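Local structure of WipB (Legionella pneumophila, 5NNY) at residues E40-Q48 / R67-L78. The protein is a translocated Ser/Thr phosphatase effector that targets the host lysosomal nutrient-sensing machinery, seen here as its phosphatase domain. Sequence-based numbering, arbitrary orientation. Where two conformers were deposited one is given.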
# COMPACT_ATOMS: atom_id res chain seq x y z
N GLU A 40 -15.68 -14.95 9.19
CA GLU A 40 -17.03 -14.54 9.59
C GLU A 40 -17.13 -13.04 9.82
O GLU A 40 -18.10 -12.39 9.39
CB GLU A 40 -17.46 -15.27 10.87
CG GLU A 40 -18.96 -15.09 11.16
CD GLU A 40 -19.46 -15.96 12.28
OE1 GLU A 40 -18.73 -16.89 12.70
OE2 GLU A 40 -20.60 -15.70 12.73
N ILE A 41 -16.18 -12.47 10.56
CA ILE A 41 -16.20 -11.02 10.79
C ILE A 41 -16.04 -10.29 9.47
O ILE A 41 -16.75 -9.32 9.19
CB ILE A 41 -15.10 -10.63 11.80
CG1 ILE A 41 -15.50 -11.05 13.24
CG2 ILE A 41 -14.82 -9.12 11.73
CD1 ILE A 41 -14.38 -10.90 14.27
N TYR A 42 -15.11 -10.77 8.63
CA TYR A 42 -14.84 -10.09 7.37
C TYR A 42 -16.07 -10.05 6.47
O TYR A 42 -16.26 -9.08 5.72
CB TYR A 42 -13.66 -10.76 6.62
CG TYR A 42 -13.26 -9.87 5.47
CD1 TYR A 42 -12.60 -8.67 5.72
CD2 TYR A 42 -13.64 -10.16 4.16
CE1 TYR A 42 -12.29 -7.78 4.67
CE2 TYR A 42 -13.32 -9.29 3.11
CZ TYR A 42 -12.66 -8.09 3.38
OH TYR A 42 -12.35 -7.22 2.36
N THR A 43 -16.95 -11.05 6.55
CA THR A 43 -18.11 -11.10 5.67
C THR A 43 -19.42 -10.86 6.41
O THR A 43 -20.48 -11.24 5.93
CB THR A 43 -18.17 -12.42 4.89
OG1 THR A 43 -18.26 -13.54 5.78
CG2 THR A 43 -16.91 -12.58 4.05
N LEU A 44 -19.35 -10.22 7.58
CA LEU A 44 -20.56 -9.83 8.29
C LEU A 44 -21.44 -8.99 7.38
O LEU A 44 -20.97 -7.99 6.84
CB LEU A 44 -20.22 -9.03 9.55
CG LEU A 44 -19.76 -9.76 10.81
CD1 LEU A 44 -19.24 -8.79 11.87
CD2 LEU A 44 -20.92 -10.56 11.36
N PRO A 45 -22.71 -9.35 7.20
CA PRO A 45 -23.59 -8.53 6.35
C PRO A 45 -23.61 -7.06 6.72
O PRO A 45 -23.64 -6.21 5.82
CB PRO A 45 -24.97 -9.18 6.55
CG PRO A 45 -24.63 -10.63 6.78
CD PRO A 45 -23.33 -10.65 7.55
N GLU A 46 -23.58 -6.72 8.01
CA GLU A 46 -23.66 -5.32 8.39
C GLU A 46 -22.45 -4.51 7.95
O GLU A 46 -22.53 -3.28 7.93
CB GLU A 46 -23.85 -5.19 9.91
CG GLU A 46 -22.74 -5.85 10.70
CD GLU A 46 -22.84 -5.57 12.20
OE1 GLU A 46 -22.22 -6.32 12.98
OE2 GLU A 46 -23.54 -4.61 12.58
N LEU A 47 -21.36 -5.17 7.54
CA LEU A 47 -20.17 -4.49 7.05
C LEU A 47 -20.06 -4.44 5.53
O LEU A 47 -19.06 -3.91 5.02
CB LEU A 47 -18.90 -5.14 7.61
CG LEU A 47 -18.68 -5.12 9.12
CD1 LEU A 47 -17.37 -5.86 9.48
CD2 LEU A 47 -18.59 -3.69 9.62
N GLN A 48 -21.03 -4.98 4.79
CA GLN A 48 -20.92 -5.10 3.34
C GLN A 48 -21.56 -3.90 2.64
O GLN A 48 -22.75 -3.61 2.84
CB GLN A 48 -21.56 -6.40 2.84
CG GLN A 48 -21.06 -7.67 3.54
CD GLN A 48 -19.55 -7.74 3.58
OE1 GLN A 48 -18.89 -7.73 2.53
NE2 GLN A 48 -18.98 -7.84 4.80
N ARG A 67 -22.22 -1.45 17.54
CA ARG A 67 -21.94 -2.51 16.58
C ARG A 67 -20.46 -2.56 16.22
O ARG A 67 -19.86 -3.64 16.19
CB ARG A 67 -22.76 -2.29 15.31
CG ARG A 67 -24.28 -2.52 15.43
CD ARG A 67 -24.95 -1.93 14.19
NE ARG A 67 -26.40 -2.16 14.10
CZ ARG A 67 -26.96 -2.95 13.20
NH1 ARG A 67 -28.29 -3.09 13.13
NH2 ARG A 67 -26.19 -3.62 12.35
N LEU A 68 -19.89 -1.41 15.89
CA LEU A 68 -18.49 -1.33 15.47
C LEU A 68 -17.52 -1.66 16.60
O LEU A 68 -16.51 -2.34 16.39
CB LEU A 68 -18.19 0.06 14.91
CG LEU A 68 -18.93 0.44 13.63
CD1 LEU A 68 -18.84 1.93 13.36
CD2 LEU A 68 -18.36 -0.35 12.48
N GLU A 69 -17.83 -1.20 17.82
CA GLU A 69 -16.99 -1.53 18.98
C GLU A 69 -16.91 -3.03 19.20
O GLU A 69 -15.84 -3.57 19.48
CB GLU A 69 -17.52 -0.85 20.24
CG GLU A 69 -17.55 0.69 20.21
CD GLU A 69 -16.25 1.35 20.65
OE1 GLU A 69 -15.21 0.66 20.72
OE2 GLU A 69 -16.28 2.56 20.94
N GLU A 70 -18.05 -3.73 19.10
CA GLU A 70 -18.03 -5.17 19.34
C GLU A 70 -17.23 -5.90 18.26
O GLU A 70 -16.49 -6.85 18.56
CB GLU A 70 -19.45 -5.73 19.41
CG GLU A 70 -20.43 -4.90 20.26
CD GLU A 70 -20.03 -4.71 21.73
OE1 GLU A 70 -18.84 -4.48 22.04
OE2 GLU A 70 -20.93 -4.78 22.60
N ILE A 71 -17.35 -5.46 17.00
CA ILE A 71 -16.54 -6.05 15.93
C ILE A 71 -15.06 -5.79 16.19
O ILE A 71 -14.22 -6.69 16.06
CB ILE A 71 -16.96 -5.47 14.56
CG1 ILE A 71 -18.32 -6.03 14.12
CG2 ILE A 71 -15.84 -5.68 13.51
CD1 ILE A 71 -19.06 -5.15 13.05
N LYS A 72 -14.74 -4.56 16.56
CA LYS A 72 -13.35 -4.14 16.72
C LYS A 72 -12.66 -4.92 17.83
O LYS A 72 -11.53 -5.40 17.67
CB LYS A 72 -13.29 -2.64 17.00
CG LYS A 72 -11.89 -2.10 17.31
CD LYS A 72 -11.99 -0.62 17.66
CE LYS A 72 -10.76 -0.10 18.37
NZ LYS A 72 -10.95 1.30 18.87
N LYS A 73 -13.32 -5.06 18.99
CA LYS A 73 -12.65 -5.76 20.07
C LYS A 73 -12.42 -7.23 19.72
O LYS A 73 -11.35 -7.77 20.01
CB LYS A 73 -13.43 -5.60 21.38
CG LYS A 73 -14.69 -6.41 21.48
CD LYS A 73 -15.68 -5.80 22.46
CE LYS A 73 -15.11 -5.67 23.85
NZ LYS A 73 -16.20 -5.50 24.86
N GLN A 74 -13.38 -7.87 19.04
CA GLN A 74 -13.16 -9.27 18.70
C GLN A 74 -12.13 -9.40 17.59
O GLN A 74 -11.31 -10.33 17.61
CB GLN A 74 -14.46 -9.98 18.29
CG GLN A 74 -14.16 -11.49 18.15
CD GLN A 74 -15.31 -12.38 17.73
OE1 GLN A 74 -16.38 -11.94 17.33
NE2 GLN A 74 -15.07 -13.68 17.83
N TYR A 75 -12.15 -8.48 16.62
CA TYR A 75 -11.12 -8.50 15.59
C TYR A 75 -9.73 -8.40 16.21
O TYR A 75 -8.82 -9.15 15.84
CB TYR A 75 -11.34 -7.37 14.58
CG TYR A 75 -10.34 -7.44 13.45
CD1 TYR A 75 -10.49 -8.37 12.43
CD2 TYR A 75 -9.21 -6.63 13.45
CE1 TYR A 75 -9.57 -8.47 11.39
CE2 TYR A 75 -8.27 -6.74 12.42
CZ TYR A 75 -8.47 -7.65 11.40
OH TYR A 75 -7.57 -7.77 10.38
N ASN A 76 -9.55 -7.46 17.14
CA ASN A 76 -8.24 -7.28 17.76
C ASN A 76 -7.87 -8.47 18.64
O ASN A 76 -6.68 -8.77 18.79
CB ASN A 76 -8.20 -5.98 18.56
CG ASN A 76 -8.20 -4.74 17.68
OD1 ASN A 76 -7.95 -4.83 16.47
ND2 ASN A 76 -8.47 -3.59 18.27
N ALA A 77 -8.86 -9.16 19.22
CA ALA A 77 -8.57 -10.41 19.93
C ALA A 77 -8.06 -11.48 18.98
O ALA A 77 -7.21 -12.30 19.35
CB ALA A 77 -9.82 -10.90 20.66
N LEU A 78 -8.59 -11.53 17.75
CA LEU A 78 -8.06 -12.49 16.78
C LEU A 78 -6.64 -12.13 16.38
O LEU A 78 -5.77 -13.00 16.30
CB LEU A 78 -8.97 -12.56 15.56
CG LEU A 78 -10.39 -13.10 15.75
CD1 LEU A 78 -11.20 -13.05 14.45
CD2 LEU A 78 -10.36 -14.52 16.30
O HOH W 1 -21.74 -5.70 15.40
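Ile71 of helix 64-79 pushes its side chain into the bend where helix 32-42 ends and residues 43-48 begin. At CB it forks: CG2 slides past Ile41, with CG2 to CG2 at 4.0 Å, while CG1 lies 3.7 Å from CD1 of Leu44. CD1 lies anti to CA about the CB-CG1 bond, which puts Ile71 CD1 3.8 Å from Leu47 CD2 and near Glu46 OE1. A branched, wholly apolar residue suits this place because its two arms serve the helix end and the following turn at once.

Ile41 returns the packing as a knob into a hole formed by Ile71, Gln74, Tyr75 and Leu78. Its CD1 meets CD1 of Leu78 tip to tip at 3.8 Å and also crosses the outer part of Gln74, meeting CG, CD and OE1. Tyr75 walls the hole obliquely and sends its hydroxyl on to the carbonyl of Phe107. The pair of helices thus packs at the periphery of a calcineurin-like phosphoesterase domain, well away from its centre, with helix 105-117 next to Tyr75.

Polar groups close the other end. Glu46 OE2 accepts a salt-bridging hydrogen bond from Arg67 NH2 at 2.8 Å, a bent one (141°) that arrives on the anti side, tilted out of the carboxylate plane, with the two planes 63° apart. Arg67 suits this spot because its long extended chain crosses Glu46 obliquely, Arg67 CD passing 3.4 Å from Glu46 OE2, before NH2 makes the bond, while NE is held by Asn63. Glu46 takes chi1 58°, placing CG between the backbone N and carbonyl carbon, and the rest of its chain reaches straight across to the helix. There a water appears to bridge Glu46 OE1 and Arg67 O, although its leg to OE1 is doubtfully short.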